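PDB 5N40: putative invasin from Yersinia pseudotuberculosis IP 31758, which probably acts as a surface adhesin, with two immunoglobulin-like domains carrying a C-type lectin-like domain thought to attach the bacterium to host cells. Local coordinates for residues T236-F244 with Q286-Y294; T220-M229 with V261-M269. The protein carries 1 engineered substitution. All blocks are in the same frame, centred on the assembly; numbering follows the deposited sequence. Where two conformers were deposited one is given.

Contact 1. Residues T236-F244 with Q286-Y294; sequences TLTASGVTF and QLVSLYNLY
L290 and F244 form the middle of this contact, in which a two-stranded hairpin, strands 236-239 and 242-244, packs against helix 286-293. The axis of strand 236-239 runs 8.1 Å from that of the helix at 96°, so the helix crosses the strands at about a right angle and lays Q286, L290 and L293 along the hairpin. L290 is worth following outward. Its CB lies 4.0 Å from CE1 of the F244 ring. CG stands anti to the backbone N (chi1 -179°), which carries the two methyls forward to the hairpin, where they part. CD2 settles over one face of the F244 ring in a CH-pi contact, 3.9 Å from the centroid and displaced toward the rim; CD1 meets L237 CB at 3.8 Å and still touches the ring's margin. A branched leucine suits this place because one methyl can cover the ring while the other reaches the neighbouring strand.

The other residues fit by size. A239 is small enough for the backbones to come close, its CB 4.0 Å from L290 CA and also touching L293 CD2. F244 is long enough to bring CZ to 3.4 Å from Q286 O, a carbonyl that already accepts from L290 N and S289 OG. V242 crosses the Q286 chain at about a right angle, its methyls against CG and the amide end, whose OE1 is bonded to S283 N. Polar links between the segments run through water: one molecule donates to both A239 O and S289 OG, while another donates to T238 O and is bonded to Y294 OH, 2.8 Å away. The phenol of Y294 thus reaches this water while its ring packs on L237.

Beyond the pair, helix 298-301 contributes I299 against L290 and Y294, and A303 and W305 touch L237. Helix 284-293 covers one face of the hairpin, and L352 pairs through its backbone with T243.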
ATOM      1  N   THR A 236     -23.098 -13.373  13.961  1.00 12.85           N
ATOM      2  CA  THR A 236     -24.217 -13.302  14.891  1.00 14.80           C
ATOM      3  C   THR A 236     -24.107 -12.010  15.690  1.00 11.76           C
ATOM      4  O   THR A 236     -23.036 -11.409  15.795  1.00 15.80           O
ATOM      5  CB  THR A 236     -24.239 -14.496  15.864  1.00 13.71           C
ATOM      6  OG1 THR A 236     -23.083 -14.450  16.711  1.00 18.04           O
ATOM      7  CG2 THR A 236     -24.255 -15.821  15.117  1.00 20.07           C
ATOM      8  N   LEU A 237     -25.236 -11.589  16.260  1.00 14.75           N
ATOM      9  CA  LEU A 237     -25.275 -10.519  17.244  1.00 12.96           C
ATOM     10  C   LEU A 237     -26.125 -10.982  18.421  1.00 12.31           C
ATOM     11  O   LEU A 237     -27.042 -11.785  18.258  1.00 13.66           O
ATOM     12  CB  LEU A 237     -25.860  -9.229  16.663  1.00 14.32           C
ATOM     13  CG  LEU A 237     -25.133  -8.597  15.468  1.00 14.06           C
ATOM     14  CD1 LEU A 237     -26.012  -7.526  14.843  1.00 15.21           C
ATOM     15  CD2 LEU A 237     -23.794  -8.008  15.890  1.00 16.81           C
ATOM     16  N   THR A 238     -25.814 -10.480  19.607  1.00 13.39           N
ATOM     17  CA  THR A 238     -26.542 -10.870  20.809  1.00 12.81           C
ATOM     18  C   THR A 238     -27.107  -9.651  21.522  1.00 14.84           C
ATOM     19  O   THR A 238     -26.437  -8.623  21.662  1.00 17.96           O
ATOM     20  CB  THR A 238     -25.636 -11.665  21.748  1.00 14.19           C
ATOM     21  OG1 THR A 238     -25.130 -12.819  21.057  1.00 18.84           O
ATOM     22  CG2 THR A 238     -26.394 -12.113  22.992  1.00 20.38           C
ATOM     23  N   ALA A 239     -28.347  -9.777  21.989  1.00 18.28           N
ATOM     24  CA  ALA A 239     -28.981  -8.725  22.773  1.00 12.96           C
ATOM     25  C   ALA A 239     -29.765  -9.382  23.902  1.00 16.60           C
ATOM     26  O   ALA A 239     -30.785 -10.033  23.658  1.00 16.78           O
ATOM     27  CB  ALA A 239     -29.884  -7.846  21.910  1.00 18.97           C
ATOM     28  N   SER A 240     -29.255  -9.234  25.122  1.00 20.79           N
ATOM     29  CA  SER A 240     -29.928  -9.678  26.339  0.65 21.21           C
ATOM     30  C   SER A 240     -30.385 -11.135  26.236  1.00 18.88           C
ATOM     31  O   SER A 240     -31.560 -11.473  26.408  1.00 22.69           O
ATOM     32  CB  SER A 240     -31.090  -8.737  26.654  0.65 22.69           C
ATOM     33  OG  SER A 240     -30.584  -7.427  26.862  0.65 17.41           O
ATOM     34  N   GLY A 241     -29.414 -12.008  25.969  1.00 18.42           N
ATOM     35  CA  GLY A 241     -29.657 -13.435  25.964  1.00 19.19           C
ATOM     36  C   GLY A 241     -30.329 -13.982  24.728  1.00 18.81           C
ATOM     37  O   GLY A 241     -30.678 -15.165  24.710  1.00 23.40           O
ATOM     38  N   VAL A 242     -30.526 -13.165  23.696  1.00 20.43           N
ATOM     39  CA  VAL A 242     -31.091 -13.609  22.428  1.00 17.19           C
ATOM     40  C   VAL A 242     -30.025 -13.400  21.362  1.00 17.29           C
ATOM     41  O   VAL A 242     -29.435 -12.319  21.277  1.00 16.16           O
ATOM     42  CB  VAL A 242     -32.387 -12.849  22.084  1.00 18.84           C
ATOM     43  CG1 VAL A 242     -33.022 -13.399  20.806  1.00 17.61           C
ATOM     44  CG2 VAL A 242     -33.381 -12.934  23.244  1.00 18.66           C
ATOM     45  N   THR A 243     -29.760 -14.441  20.575  1.00 18.39           N
ATOM     46  CA  THR A 243     -28.713 -14.423  19.560  1.00 15.65           C
ATOM     47  C   THR A 243     -29.350 -14.459  18.177  1.00 17.70           C
ATOM     48  O   THR A 243     -30.253 -15.262  17.928  1.00 18.99           O
ATOM     49  CB  THR A 243     -27.751 -15.601  19.735  1.00 22.41           C
ATOM     50  OG1 THR A 243     -27.079 -15.483  20.995  1.00 25.14           O
ATOM     51  CG2 THR A 243     -26.704 -15.632  18.624  1.00 21.75           C
ATOM     52  N   PHE A 244     -28.865 -13.595  17.286  1.00 16.06           N
ATOM     53  CA  PHE A 244     -29.440 -13.396  15.961  1.00 13.21           C
ATOM     54  C   PHE A 244     -28.381 -13.682  14.901  1.00 15.11           C
ATOM     55  O   PHE A 244     -27.252 -13.198  15.008  1.00 16.80           O
ATOM     56  CB  PHE A 244     -29.951 -11.959  15.795  1.00 14.78           C
ATOM     57  CG  PHE A 244     -30.899 -11.496  16.880  1.00 13.32           C
ATOM     58  CD1 PHE A 244     -30.414 -11.031  18.104  1.00 14.21           C
ATOM     59  CD2 PHE A 244     -32.266 -11.473  16.661  1.00 17.83           C
ATOM     60  CE1 PHE A 244     -31.277 -10.586  19.084  1.00 15.85           C
ATOM     61  CE2 PHE A 244     -33.131 -11.025  17.647  1.00 17.16           C
ATOM     62  CZ  PHE A 244     -32.632 -10.579  18.852  1.00 14.57           C
ATOM     63  N   GLN A 286     -37.921  -8.746  20.294  1.00 19.24           N
ATOM     64  CA  GLN A 286     -36.521  -9.166  20.287  1.00 18.16           C
ATOM     65  C   GLN A 286     -35.729  -8.410  19.228  1.00 18.11           C
ATOM     66  O   GLN A 286     -34.638  -7.902  19.502  1.00 18.03           O
ATOM     67  CB  GLN A 286     -36.428 -10.674  20.062  1.00 15.86           C
ATOM     68  CG  GLN A 286     -36.703 -11.480  21.329  1.00 17.89           C
ATOM     69  CD  GLN A 286     -36.998 -12.936  21.060  1.00 18.66           C
ATOM     70  OE1 GLN A 286     -37.112 -13.358  19.913  1.00 20.79           O
ATOM     71  NE2 GLN A 286     -37.122 -13.715  22.125  1.00 20.84           N
ATOM     72  N   LEU A 287     -36.274  -8.309  18.013  1.00 17.75           N
ATOM     73  CA  LEU A 287     -35.595  -7.567  16.957  1.00 16.84           C
ATOM     74  C   LEU A 287     -35.442  -6.098  17.324  1.00 15.34           C
ATOM     75  O   LEU A 287     -34.414  -5.484  17.030  1.00 17.05           O
ATOM     76  CB  LEU A 287     -36.356  -7.716  15.637  1.00 14.35           C
ATOM     77  CG  LEU A 287     -36.206  -9.070  14.949  1.00 17.88           C
ATOM     78  CD1 LEU A 287     -37.258  -9.216  13.863  1.00 19.60           C
ATOM     79  CD2 LEU A 287     -34.801  -9.237  14.368  1.00 17.47           C
ATOM     80  N   VAL A 288     -36.453  -5.512  17.972  1.00 15.95           N
ATOM     81  CA  VAL A 288     -36.349  -4.112  18.364  1.00 17.56           C
ATOM     82  C   VAL A 288     -35.263  -3.937  19.416  1.00 15.81           C
ATOM     83  O   VAL A 288     -34.539  -2.936  19.411  1.00 17.41           O
ATOM     84  CB  VAL A 288     -37.709  -3.588  18.864  1.00 20.63           C
ATOM     85  CG1 VAL A 288     -37.554  -2.197  19.456  1.00 23.10           C
ATOM     86  CG2 VAL A 288     -38.723  -3.565  17.725  1.00 20.88           C
ATOM     87  N   SER A 289     -35.131  -4.905  20.331  1.00 17.65           N
ATOM     88  CA  SER A 289     -34.076  -4.824  21.337  1.00 17.49           C
ATOM     89  C   SER A 289     -32.692  -4.891  20.693  1.00 17.07           C
ATOM     90  O   SER A 289     -31.751  -4.252  21.178  1.00 15.70           O
ATOM     91  CB  SER A 289     -34.237  -5.943  22.369  1.00 21.16           C
ATOM     92  OG  SER A 289     -33.751  -7.175  21.862  1.00 24.16           O
ATOM     93  N   LEU A 290     -32.547  -5.662  19.614  1.00 16.02           N
ATOM     94  CA  LEU A 290     -31.285  -5.657  18.876  1.00 16.51           C
ATOM     95  C   LEU A 290     -31.049  -4.304  18.211  1.00 15.93           C
ATOM     96  O   LEU A 290     -29.937  -3.760  18.275  1.00 17.48           O
ATOM     97  CB  LEU A 290     -31.278  -6.784  17.843  1.00 18.36           C
ATOM     98  CG  LEU A 290     -30.004  -6.928  16.994  1.00 15.05           C
ATOM     99  CD1 LEU A 290     -28.808  -7.240  17.873  1.00 18.35           C
ATOM    100  CD2 LEU A 290     -30.186  -8.004  15.938  1.00 15.87           C
ATOM    101  N   TYR A 291     -32.085  -3.735  17.582  1.00 17.15           N
ATOM    102  CA  TYR A 291     -31.971  -2.385  17.041  1.00 16.38           C
ATOM    103  C   TYR A 291     -31.480  -1.405  18.102  1.00 16.52           C
ATOM    104  O   TYR A 291     -30.604  -0.574  17.841  1.00 16.36           O
ATOM    105  CB  TYR A 291     -33.312  -1.902  16.477  1.00 20.29           C
ATOM    106  CG  TYR A 291     -33.240  -0.423  16.197  1.00 14.00           C
ATOM    107  CD1 TYR A 291     -32.579   0.056  15.068  1.00 18.44           C
ATOM    108  CD2 TYR A 291     -33.772   0.500  17.085  1.00 16.83           C
ATOM    109  CE1 TYR A 291     -32.471   1.414  14.823  1.00 17.66           C
ATOM    110  CE2 TYR A 291     -33.669   1.859  16.852  1.00 18.60           C
ATOM    111  CZ  TYR A 291     -33.015   2.311  15.719  1.00 17.31           C
ATOM    112  OH  TYR A 291     -32.898   3.658  15.483  1.00 17.93           O
ATOM    113  N   ASN A 292     -32.057  -1.469  19.307  1.00 16.17           N
ATOM    114  CA  ASN A 292     -31.693  -0.521  20.357  1.00 19.15           C
ATOM    115  C   ASN A 292     -30.224  -0.635  20.743  1.00 18.35           C
ATOM    116  O   ASN A 292     -29.628   0.342  21.217  1.00 19.31           O
ATOM    117  CB  ASN A 292     -32.580  -0.739  21.583  1.00 18.05           C
ATOM    118  CG  ASN A 292     -33.999  -0.248  21.371  1.00 25.57           C
ATOM    119  OD1 ASN A 292     -34.245   0.661  20.576  1.00 22.43           O
ATOM    120  ND2 ASN A 292     -34.942  -0.840  22.092  1.00 24.82           N
ATOM    121  N   LEU A 293     -29.626  -1.814  20.565  1.00 18.89           N
ATOM    122  CA  LEU A 293     -28.202  -1.972  20.823  1.00 19.02           C
ATOM    123  C   LEU A 293     -27.369  -1.286  19.744  1.00 18.61           C
ATOM    124  O   LEU A 293     -26.313  -0.711  20.040  1.00 19.71           O
ATOM    125  CB  LEU A 293     -27.865  -3.460  20.905  1.00 25.55           C
ATOM    126  CG  LEU A 293     -26.878  -3.938  21.964  1.00 32.72           C
ATOM    127  CD1 LEU A 293     -27.342  -3.560  23.358  1.00 31.29           C
ATOM    128  CD2 LEU A 293     -26.725  -5.446  21.856  1.00 31.74           C
ATOM    129  N   TYR A 294     -27.833  -1.324  18.494  1.00 15.98           N
ATOM    130  CA  TYR A 294     -27.128  -0.738  17.352  1.00 14.79           C
ATOM    131  C   TYR A 294     -28.083   0.174  16.590  1.00 16.87           C
ATOM    132  O   TYR A 294     -28.515  -0.151  15.476  1.00 17.32           O
ATOM    133  CB  TYR A 294     -26.583  -1.832  16.431  1.00 15.91           C
ATOM    134  CG  TYR A 294     -25.765  -2.882  17.146  1.00 15.69           C
ATOM    135  CD1 TYR A 294     -24.429  -2.663  17.447  1.00 19.70           C
ATOM    136  CD2 TYR A 294     -26.335  -4.093  17.524  1.00 16.54           C
ATOM    137  CE1 TYR A 294     -23.678  -3.629  18.109  1.00 20.26           C
ATOM    138  CE2 TYR A 294     -25.595  -5.057  18.181  1.00 23.01           C
ATOM    139  CZ  TYR A 294     -24.270  -4.823  18.474  1.00 22.03           C
ATOM    140  OH  TYR A 294     -23.544  -5.798  19.131  1.00 21.22           O
TER
HETATM  141  O   HOH W   1     -24.108  -8.117  20.533  1.00 19.71           O
HETATM  142  O   HOH W   2     -33.292  -9.530  22.815  1.00 26.37           O

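Contact 2. Residues T220-M229 with V261-M269; sequences TSPDSAQASM and VENNETWAM
The tight type I' turn of a beta hairpin, E262 to E265, meets the irregular loop 220-229, and the carboxylate of E265 joins them. E265 OE1 accepts from S228 N through its syn lone pair at 2.8 Å, with a nearly straight N-H...O angle of 170°. E265 OE2 takes M229 N at 3.0 Å, also on the syn side but 21° out of the carboxylate plane. These two bonds hold the orientation of the buried carboxylate, and S221 OG adds an unusually short one to OE2, 2.5 Å. Glutamate suits the place because its chain, bent at chi2 (-73°), can present both oxygens to successive backbone N-H groups.

At the turn, T220 CB packs on N263 CB at 3.7 Å, and a water bridges T220 O to N263 ND2. A second water joins T220 OG1, S221 OG and N263 O. P222 CD touches W267 CH2 at 3.9 Å, while the indole NE1 donates to E262 O, which also receives E265 N from the opposite face of its plane. Outside, D223 forms salt bridges with R116 and R153. The arrangement is a two-residue beta hairpin with N263 and N264 at its tip, anchored to a loop by a buried glutamate that accepts consecutive backbone N-H groups.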
ATOM      1  N   THR A 220     -19.992  -4.715   5.261  1.00 12.48           N
ATOM      2  CA  THR A 220     -21.288  -5.040   4.685  1.00 14.54           C
ATOM      3  C   THR A 220     -21.270  -6.287   3.813  1.00 15.59           C
ATOM      4  O   THR A 220     -22.276  -6.577   3.154  1.00 14.93           O
ATOM      5  CB  THR A 220     -21.828  -3.850   3.884  1.00 14.23           C
ATOM      6  OG1 THR A 220     -20.815  -3.309   3.024  1.00 12.64           O
ATOM      7  CG2 THR A 220     -22.333  -2.768   4.819  1.00 16.03           C
ATOM      8  N   SER A 221     -20.166  -7.038   3.803  1.00 13.79           N
ATOM      9  CA  SER A 221     -20.099  -8.312   3.116  1.00 12.75           C
ATOM     10  C   SER A 221     -19.766  -9.424   4.103  1.00 10.51           C
ATOM     11  O   SER A 221     -18.926  -9.235   4.992  1.00 11.72           O
ATOM     12  CB  SER A 221     -19.033  -8.294   2.007  1.00 13.75           C
ATOM     13  OG  SER A 221     -19.484  -7.573   0.879  1.00 14.17           O
ATOM     14  N   PRO A 222     -20.380 -10.590   3.972  1.00 11.38           N
ATOM     15  CA  PRO A 222     -20.018 -11.692   4.871  1.00 11.84           C
ATOM     16  C   PRO A 222     -18.666 -12.286   4.502  1.00 14.31           C
ATOM     17  O   PRO A 222     -18.233 -12.245   3.344  1.00 14.47           O
ATOM     18  CB  PRO A 222     -21.150 -12.696   4.672  1.00 14.78           C
ATOM     19  CG  PRO A 222     -21.642 -12.442   3.294  1.00 20.39           C
ATOM     20  CD  PRO A 222     -21.405 -10.984   2.993  1.00 14.14           C
ATOM     21  N   ASP A 223     -17.996 -12.844   5.515  1.00 13.90           N
ATOM     22  CA  ASP A 223     -16.717 -13.528   5.320  1.00 14.61           C
ATOM     23  C   ASP A 223     -17.023 -14.946   4.856  1.00 17.36           C
ATOM     24  O   ASP A 223     -16.995 -15.914   5.621  1.00 17.66           O
ATOM     25  CB  ASP A 223     -15.884 -13.519   6.595  1.00 14.82           C
ATOM     26  CG  ASP A 223     -14.506 -14.141   6.397  1.00 18.80           C
ATOM     27  OD1 ASP A 223     -14.080 -14.312   5.232  1.00 14.85           O
ATOM     28  OD2 ASP A 223     -13.844 -14.462   7.409  1.00 22.84           O
ATOM     29  N   SER A 224     -17.353 -15.047   3.574  1.00 15.74           N
ATOM     30  CA  SER A 224     -17.712 -16.301   2.931  1.00 16.89           C
ATOM     31  C   SER A 224     -17.008 -16.370   1.588  1.00 17.84           C
ATOM     32  O   SER A 224     -16.939 -15.372   0.870  1.00 15.65           O
ATOM     33  CB  SER A 224     -19.225 -16.411   2.715  1.00 19.86           C
ATOM     34  OG  SER A 224     -19.521 -17.392   1.737  1.00 19.55           O
ATOM     35  N   ALA A 225     -16.490 -17.548   1.242  1.00 19.68           N
ATOM     36  CA  ALA A 225     -15.871 -17.709  -0.068  1.00 17.00           C
ATOM     37  C   ALA A 225     -16.863 -17.472  -1.202  1.00 17.63           C
ATOM     38  O   ALA A 225     -16.436 -17.250  -2.343  1.00 18.87           O
ATOM     39  CB  ALA A 225     -15.252 -19.105  -0.188  1.00 27.15           C
ATOM     40  N   GLN A 226     -18.172 -17.501  -0.914  1.00 17.14           N
ATOM     41  CA  GLN A 226     -19.207 -17.255  -1.913  1.00 17.36           C
ATOM     42  C   GLN A 226     -19.598 -15.789  -2.023  1.00 15.64           C
ATOM     43  O   GLN A 226     -20.382 -15.442  -2.913  1.00 18.19           O
ATOM     44  CB  GLN A 226     -20.467 -18.068  -1.591  1.00 22.51           C
ATOM     45  CG  GLN A 226     -20.255 -19.566  -1.534  1.00 21.89           C
ATOM     46  CD  GLN A 226     -21.526 -20.303  -1.172  1.00 24.68           C
ATOM     47  OE1 GLN A 226     -21.892 -20.396   0.001  1.00 22.92           O
ATOM     48  NE2 GLN A 226     -22.213 -20.828  -2.182  1.00 20.01           N
ATOM     49  N   ALA A 227     -19.093 -14.929  -1.144  1.00 14.58           N
ATOM     50  CA  ALA A 227     -19.404 -13.509  -1.209  1.00 15.68           C
ATOM     51  C   ALA A 227     -18.716 -12.860  -2.402  1.00 14.84           C
ATOM     52  O   ALA A 227     -17.669 -13.319  -2.870  1.00 14.11           O
ATOM     53  CB  ALA A 227     -18.965 -12.807   0.080  1.00 13.43           C
ATOM     54  N   SER A 228     -19.318 -11.776  -2.891  1.00 14.80           N
ATOM     55  CA  SER A 228     -18.727 -11.028  -3.999  1.00 14.87           C
ATOM     56  C   SER A 228     -17.505 -10.239  -3.543  1.00 14.63           C
ATOM     57  O   SER A 228     -16.459 -10.261  -4.203  1.00 13.50           O
ATOM     58  CB  SER A 228     -19.769 -10.090  -4.609  1.00 16.38           C
ATOM     59  OG  SER A 228     -20.802 -10.819  -5.254  1.00 20.53           O
ATOM     60  N   MET A 229     -17.624  -9.535  -2.425  1.00 11.45           N
ATOM     61  CA  MET A 229     -16.559  -8.708  -1.884  1.00 11.54           C
ATOM     62  C   MET A 229     -15.883  -9.404  -0.710  1.00 15.25           C
ATOM     63  O   MET A 229     -16.380 -10.393  -0.160  1.00 14.89           O
ATOM     64  CB  MET A 229     -17.113  -7.349  -1.432  1.00 12.98           C
ATOM     65  CG  MET A 229     -18.155  -6.736  -2.360  1.00 14.50           C
ATOM     66  SD  MET A 229     -17.580  -6.487  -4.053  1.00 16.64           S
ATOM     67  CE  MET A 229     -16.316  -5.255  -3.798  1.00 15.48           C
ATOM     68  N   VAL A 261     -30.539  -7.461  -3.999  1.00 18.98           N
ATOM     69  CA  VAL A 261     -29.174  -6.982  -4.180  1.00 20.29           C
ATOM     70  C   VAL A 261     -28.981  -5.752  -3.307  1.00 21.01           C
ATOM     71  O   VAL A 261     -29.685  -4.748  -3.460  1.00 22.60           O
ATOM     72  CB  VAL A 261     -28.876  -6.664  -5.654  1.00 21.15           C
ATOM     73  CG1 VAL A 261     -27.433  -6.218  -5.820  1.00 25.90           C
ATOM     74  CG2 VAL A 261     -29.165  -7.878  -6.528  1.00 23.97           C
ATOM     75  N   GLU A 262     -28.013  -5.824  -2.397  1.00 17.71           N
ATOM     76  CA  GLU A 262     -27.779  -4.724  -1.475  1.00 17.22           C
ATOM     77  C   GLU A 262     -26.339  -4.792  -0.995  1.00 14.87           C
ATOM     78  O   GLU A 262     -25.855  -5.874  -0.648  1.00 16.88           O
ATOM     79  CB  GLU A 262     -28.755  -4.792  -0.294  1.00 19.44           C
ATOM     80  CG  GLU A 262     -28.687  -3.591   0.613  1.00 19.83           C
ATOM     81  CD  GLU A 262     -29.816  -3.571   1.627  1.00 19.16           C
ATOM     82  OE1 GLU A 262     -30.824  -4.284   1.416  1.00 19.40           O
ATOM     83  OE2 GLU A 262     -29.685  -2.845   2.626  1.00 22.54           O
ATOM     84  N   ASN A 263     -25.662  -3.639  -0.995  1.00 16.49           N
ATOM     85  CA  ASN A 263     -24.274  -3.531  -0.547  1.00 15.59           C
ATOM     86  C   ASN A 263     -23.384  -4.511  -1.304  1.00 15.42           C
ATOM     87  O   ASN A 263     -22.537  -5.187  -0.717  1.00 16.08           O
ATOM     88  CB  ASN A 263     -24.161  -3.739   0.962  1.00 17.26           C
ATOM     89  CG  ASN A 263     -25.006  -2.750   1.740  1.00 19.74           C
ATOM     90  OD1 ASN A 263     -25.164  -1.602   1.326  1.00 22.02           O
ATOM     91  ND2 ASN A 263     -25.560  -3.190   2.863  1.00 19.56           N
ATOM     92  N   ASN A 264     -23.592  -4.590  -2.621  1.00 17.19           N
ATOM     93  CA  ASN A 264     -22.748  -5.362  -3.534  1.00 15.76           C
ATOM     94  C   ASN A 264     -22.804  -6.862  -3.266  1.00 16.40           C
ATOM     95  O   ASN A 264     -21.892  -7.605  -3.661  1.00 18.73           O
ATOM     96  CB  ASN A 264     -21.300  -4.866  -3.485  1.00 15.98           C
ATOM     97  CG  ASN A 264     -21.148  -3.481  -4.079  1.00 19.69           C
ATOM     98  OD1 ASN A 264     -21.751  -3.167  -5.106  1.00 19.80           O
ATOM     99  ND2 ASN A 264     -20.351  -2.641  -3.432  1.00 20.94           N
ATOM    100  N   GLU A 265     -23.862  -7.321  -2.608  1.00 15.60           N
ATOM    101  CA  GLU A 265     -24.116  -8.738  -2.397  1.00 15.86           C
ATOM    102  C   GLU A 265     -25.568  -9.049  -2.740  1.00 20.82           C
ATOM    103  O   GLU A 265     -26.442  -8.176  -2.694  1.00 21.33           O
ATOM    104  CB  GLU A 265     -23.824  -9.147  -0.942  1.00 15.19           C
ATOM    105  CG  GLU A 265     -22.442  -8.765  -0.435  1.00 13.54           C
ATOM    106  CD  GLU A 265     -21.325  -9.617  -1.033  1.00 15.27           C
ATOM    107  OE1 GLU A 265     -21.638 -10.641  -1.689  1.00 13.97           O
ATOM    108  OE2 GLU A 265     -20.139  -9.248  -0.847  1.00 15.10           O
ATOM    109  N   THR A 266     -25.822 -10.317  -3.073  1.00 17.70           N
ATOM    110  CA  THR A 266     -27.157 -10.798  -3.415  1.00 16.63           C
ATOM    111  C   THR A 266     -27.675 -11.679  -2.288  1.00 19.68           C
ATOM    112  O   THR A 266     -27.099 -12.733  -1.996  1.00 16.22           O
ATOM    113  CB  THR A 266     -27.145 -11.572  -4.733  1.00 19.94           C
ATOM    114  OG1 THR A 266     -26.720 -10.700  -5.781  1.00 21.22           O
ATOM    115  CG2 THR A 266     -28.534 -12.104  -5.061  1.00 23.32           C
ATOM    116  N   TRP A 267     -28.779 -11.262  -1.688  1.00 19.06           N
ATOM    117  CA  TRP A 267     -29.296 -11.879  -0.479  1.00 16.21           C
ATOM    118  C   TRP A 267     -30.530 -12.717  -0.771  1.00 17.50           C
ATOM    119  O   TRP A 267     -31.345 -12.380  -1.634  1.00 22.33           O
ATOM    120  CB  TRP A 267     -29.636 -10.809   0.551  1.00 18.71           C
ATOM    121  CG  TRP A 267     -28.452  -9.980   0.897  1.00 18.22           C
ATOM    122  CD1 TRP A 267     -28.106  -8.774   0.361  1.00 15.68           C
ATOM    123  CD2 TRP A 267     -27.438 -10.306   1.843  1.00 19.12           C
ATOM    124  NE1 TRP A 267     -26.948  -8.321   0.936  1.00 14.86           N
ATOM    125  CE2 TRP A 267     -26.515  -9.249   1.848  1.00 18.22           C
ATOM    126  CE3 TRP A 267     -27.227 -11.396   2.699  1.00 17.33           C
ATOM    127  CZ2 TRP A 267     -25.387  -9.249   2.672  1.00 14.42           C
ATOM    128  CZ3 TRP A 267     -26.125 -11.393   3.514  1.00 14.41           C
ATOM    129  CH2 TRP A 267     -25.212 -10.328   3.496  1.00 15.17           C
ATOM    130  N   ALA A 268     -30.656 -13.816  -0.034  1.00 17.71           N
ATOM    131  CA  ALA A 268     -31.871 -14.612  -0.059  1.00 18.13           C
ATOM    132  C   ALA A 268     -32.973 -13.904   0.722  1.00 15.45           C
ATOM    133  O   ALA A 268     -32.716 -13.273   1.750  1.00 18.02           O
ATOM    134  CB  ALA A 268     -31.615 -15.994   0.537  1.00 17.61           C
ATOM    135  N   MET A 269     -34.206 -14.023   0.231  1.00 18.42           N
ATOM    136  CA  MET A 269     -35.359 -13.375   0.839  1.00 18.20           C
ATOM    137  C   MET A 269     -36.511 -14.369   0.912  1.00 21.64           C
ATOM    138  O   MET A 269     -36.605 -15.286   0.093  1.00 20.14           O
ATOM    139  CB  MET A 269     -35.776 -12.126   0.049  1.00 19.91           C
ATOM    140  CG  MET A 269     -34.639 -11.141  -0.193  1.00 23.38           C
ATOM    141  SD  MET A 269     -33.957 -10.401   1.312  1.00 20.80           S
ATOM    142  CE  MET A 269     -35.015  -8.971   1.496  1.00 18.75           C
TER
HETATM  143  O   HOH W   3     -24.903  -5.770   3.862  1.00 14.15           O
HETATM  144  O   HOH W   4     -20.377  -4.915   0.774  1.00 14.78           O
HETATM  145  O   HOH W   5     -23.776 -10.842  -5.881  1.00 25.87           O

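How the contacts relate
Contacts 1 and 2 both lie in the C-terminal adhesion domain, which has a C-type lectin-like fold. Their centres are 22 Å apart and their nearest atoms about 10 Å, so they do not touch. Their segments alternate along the chain: 220-229, 236-244, 261-269, then 286-294. Loop 220-229 of contact 2 thus leads into the hairpin of contact 1, whose strand 242-245 is followed, as the next strand in the chain, by 258-262 of the second hairpin. Strand 265-269 in turn precedes helix 284-293, with the short helix 272-278 between them. Contact 2 lies nearer the centre of the elongated chain, about 25 Å from it against 37 Å for contact 1.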